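Local coordinates for protein EIAV protease (Equine infectious anemia virus, PDB 1FMB) that probably cleaves viral polyproteins during maturation as a homodimeric retroviral aspartyl protease, captured with the peptide-like inhibitor HBY-793 bound, at residues V67-K72 with T78-A83. The protein carries 1 engineered substitution. Numbering follows the deposited sequence.
Sequences VTIKKK and TRMLVA
Val-67 and Thr-78 meet as an antiparallel hydrogen-bonded pair in the beta hairpin of strands 58-71 and 74-83. Two backbone bonds define it: Val-67 N reaches Thr-78 O at 2.8 Å, nearly straight at 172° at the hydrogen, and Thr-78 N returns to Val-67 O at 3.0 Å. The segments share this single pair, and their directions differ by 100°.

The side chains of the pair lie on one face of the sheet. Val-67 holds CG1 anti to the carbonyl carbon (chi1 -62°), which puts CG2 between the backbone N and that carbon and brings this second methyl to 4.1 Å from CG2 of Thr-78. The same Val-67 methyl approaches CG of Met-80 at 3.9 Å and SD of Met-80 at 4.0 Å, the two side chains crossing at about a right angle. Thr-68 turns away, and its backbone bonds to Asn-16 instead. Ile-69 then points back, making the looser contact with the sulfur, CD1 standing 4.3 Å from Met-80 SD.

Val-67 and Ile-69 also pack on Ile-15 of strand 10-15, whereas the Met-80 side chain bridges Val-67 and Ile-69 to Leu-33 of strand 32-34 inside the retroviral protease fold. That side chain is about 10 Å from the bound inhibitor, so it does not touch it. Polar grip is confined here to the paired backbones. Past this pair the two segments part, and strand 74-83 goes on pairing with the earlier part of strand 58-71, Met-80 with Thr-65; cohesion between the segments then rests on dispersion between buried aliphatic groups and the methionine sulfur.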
ATOM      1  N   VAL A  67      -2.331  -0.296 -21.618  1.00 11.67           N
ATOM      2  CA  VAL A  67      -3.086  -1.477 -21.277  1.00 11.45           C
ATOM      3  C   VAL A  67      -4.586  -1.126 -21.292  1.00 12.49           C
ATOM      4  O   VAL A  67      -5.003   0.009 -21.295  1.00 13.34           O
ATOM      5  CB  VAL A  67      -2.825  -2.108 -19.872  1.00 13.17           C
ATOM      6  CG1 VAL A  67      -1.393  -2.624 -19.630  1.00 12.69           C
ATOM      7  CG2 VAL A  67      -3.187  -1.130 -18.743  1.00 12.32           C
ATOM      8  N   THR A  68      -5.403  -2.139 -21.458  1.00 12.80           N
ATOM      9  CA  THR A  68      -6.846  -2.109 -21.359  1.00 14.00           C
ATOM     10  C   THR A  68      -7.167  -3.041 -20.167  1.00 11.57           C
ATOM     11  O   THR A  68      -6.848  -4.241 -20.056  1.00 13.09           O
ATOM     12  CB  THR A  68      -7.571  -2.717 -22.574  1.00 16.42           C
ATOM     13  OG1 THR A  68      -7.286  -1.746 -23.586  1.00 18.85           O
ATOM     14  CG2 THR A  68      -9.054  -2.584 -22.257  1.00 17.73           C
ATOM     15  N   ILE A  69      -7.880  -2.472 -19.184  1.00 12.20           N
ATOM     16  CA  ILE A  69      -8.252  -3.257 -18.008  1.00 14.60           C
ATOM     17  C   ILE A  69      -9.778  -3.437 -18.000  1.00 13.37           C
ATOM     18  O   ILE A  69     -10.428  -2.439 -18.235  1.00 12.00           O
ATOM     19  CB  ILE A  69      -7.855  -2.568 -16.685  1.00 21.86           C
ATOM     20  CG1 ILE A  69      -6.312  -2.525 -16.643  1.00 22.04           C
ATOM     21  CG2 ILE A  69      -8.351  -3.276 -15.434  1.00 20.77           C
ATOM     22  CD1 ILE A  69      -5.795  -1.737 -15.470  1.00 21.77           C
ATOM     23  N   LYS A  70     -10.228  -4.654 -17.758  1.00 13.99           N
ATOM     24  CA  LYS A  70     -11.663  -4.892 -17.700  1.00 18.26           C
ATOM     25  C   LYS A  70     -11.977  -5.510 -16.335  1.00 15.97           C
ATOM     26  O   LYS A  70     -11.407  -6.449 -15.782  1.00 16.31           O
ATOM     27  CB  LYS A  70     -12.081  -5.651 -18.954  1.00 19.75           C
ATOM     28  N   LYS A  71     -12.940  -4.886 -15.635  1.00 19.46           N
ATOM     29  CA  LYS A  71     -13.394  -5.309 -14.298  1.00 18.63           C
ATOM     30  C   LYS A  71     -14.675  -4.525 -13.965  1.00 23.31           C
ATOM     31  O   LYS A  71     -14.787  -3.359 -14.342  1.00 19.58           O
ATOM     32  CB  LYS A  71     -12.390  -4.922 -13.199  1.00 17.16           C
ATOM     33  CG  LYS A  71     -12.692  -5.360 -11.789  1.00 18.21           C
ATOM     34  CD  LYS A  71     -12.668  -6.859 -11.579  1.00 12.63           C
ATOM     35  CE  LYS A  71     -12.959  -7.284 -10.142  1.00 19.26           C
ATOM     36  NZ  LYS A  71     -12.913  -8.778 -10.071  1.00 12.99           N
ATOM     37  N   LYS A  72     -15.524  -5.159 -13.159  1.00 26.12           N
ATOM     38  CA  LYS A  72     -16.760  -4.475 -12.734  1.00 29.93           C
ATOM     39  C   LYS A  72     -17.461  -3.918 -13.975  1.00 30.78           C
ATOM     40  O   LYS A  72     -17.965  -2.793 -13.987  1.00 34.32           O
ATOM     41  CB  LYS A  72     -16.328  -3.275 -11.896  1.00 30.59           C
ATOM     42  CG  LYS A  72     -16.389  -3.280 -10.399  1.00 36.64           C
ATOM     43  CD  LYS A  72     -16.177  -1.824  -9.970  1.00 41.66           C
ATOM     44  CE  LYS A  72     -17.315  -1.410  -9.031  1.00 46.38           C
ATOM     45  NZ  LYS A  72     -17.079  -0.139  -8.286  1.00 38.85           N
ATOM     46  N   THR A  78      -5.465   2.718 -20.169  1.00 17.29           N
ATOM     47  CA  THR A  78      -4.522   3.625 -19.527  1.00 16.28           C
ATOM     48  C   THR A  78      -3.105   3.102 -19.683  1.00 20.22           C
ATOM     49  O   THR A  78      -2.891   2.229 -20.530  1.00 18.84           O
ATOM     50  CB  THR A  78      -4.950   3.727 -18.048  1.00 24.80           C
ATOM     51  OG1 THR A  78      -4.135   4.737 -17.444  1.00 24.55           O
ATOM     52  CG2 THR A  78      -4.843   2.387 -17.344  1.00 22.00           C
ATOM     53  N   ARG A  79      -2.128   3.678 -18.993  1.00 16.69           N
ATOM     54  CA  ARG A  79      -0.775   3.217 -19.044  1.00 19.61           C
ATOM     55  C   ARG A  79      -0.463   2.638 -17.658  1.00 21.96           C
ATOM     56  O   ARG A  79      -0.996   3.145 -16.653  1.00 24.87           O
ATOM     57  CB  ARG A  79       0.269   4.273 -19.346  1.00 26.22           C
ATOM     58  CG  ARG A  79       0.358   4.448 -20.861  1.00 38.03           C
ATOM     59  CD  ARG A  79       1.819   4.488 -21.256  1.00 47.50           C
ATOM     60  NE  ARG A  79       2.039   5.433 -22.340  1.00 56.08           N
ATOM     61  CZ  ARG A  79       3.040   6.320 -22.272  1.00 63.18           C
ATOM     62  NH1 ARG A  79       3.867   6.421 -21.237  1.00 62.13           N
ATOM     63  NH2 ARG A  79       3.190   7.158 -23.295  1.00 66.46           N
ATOM     64  N   MET A  80       0.338   1.586 -17.573  1.00 15.94           N
ATOM     65  CA  MET A  80       0.709   1.009 -16.307  1.00 11.77           C
ATOM     66  C   MET A  80       2.247   0.951 -16.317  1.00 12.23           C
ATOM     67  O   MET A  80       2.813   0.757 -17.396  1.00 12.24           O
ATOM     68  CB  MET A  80       0.291  -0.458 -16.177  1.00 13.56           C
ATOM     69  CG  MET A  80      -1.059  -0.570 -15.492  1.00 15.40           C
ATOM     70  SD  MET A  80      -1.577  -2.272 -15.257  1.00 16.60           S
ATOM     71  CE  MET A  80      -1.048  -2.784 -13.612  1.00 18.32           C
ATOM     72  N   LEU A  81       2.861   1.126 -15.160  1.00  9.61           N
ATOM     73  CA  LEU A  81       4.320   0.978 -15.141  1.00 12.60           C
ATOM     74  C   LEU A  81       4.653  -0.504 -15.085  1.00 10.85           C
ATOM     75  O   LEU A  81       3.795  -1.364 -14.723  1.00 13.47           O
ATOM     76  CB  LEU A  81       4.891   1.613 -13.858  1.00 11.87           C
ATOM     77  CG  LEU A  81       4.528   3.102 -13.716  1.00 15.45           C
ATOM     78  CD1 LEU A  81       5.150   3.677 -12.453  1.00 19.32           C
ATOM     79  CD2 LEU A  81       5.009   3.855 -14.949  1.00 15.15           C
ATOM     80  N   VAL A  82       5.841  -0.927 -15.491  1.00 12.03           N
ATOM     81  CA  VAL A  82       6.304  -2.330 -15.435  1.00  8.01           C
ATOM     82  C   VAL A  82       7.611  -2.359 -14.615  1.00 13.49           C
ATOM     83  O   VAL A  82       8.522  -1.534 -14.837  1.00 12.94           O
ATOM     84  CB  VAL A  82       6.531  -2.916 -16.832  1.00 10.14           C
ATOM     85  CG1 VAL A  82       6.958  -4.355 -16.649  1.00  7.74           C
ATOM     86  CG2 VAL A  82       5.274  -2.759 -17.693  1.00 13.43           C
ATOM     87  N   ALA A  83       7.743  -3.219 -13.615  1.00 10.49           N
ATOM     88  CA  ALA A  83       8.981  -3.245 -12.805  1.00  9.20           C
ATOM     89  C   ALA A  83       9.231  -4.586 -12.185  1.00 10.35           C
ATOM     90  O   ALA A  83       8.299  -5.418 -12.071  1.00 10.90           O
ATOM     91  CB  ALA A  83       8.892  -2.125 -11.735  1.00 12.20           C
TER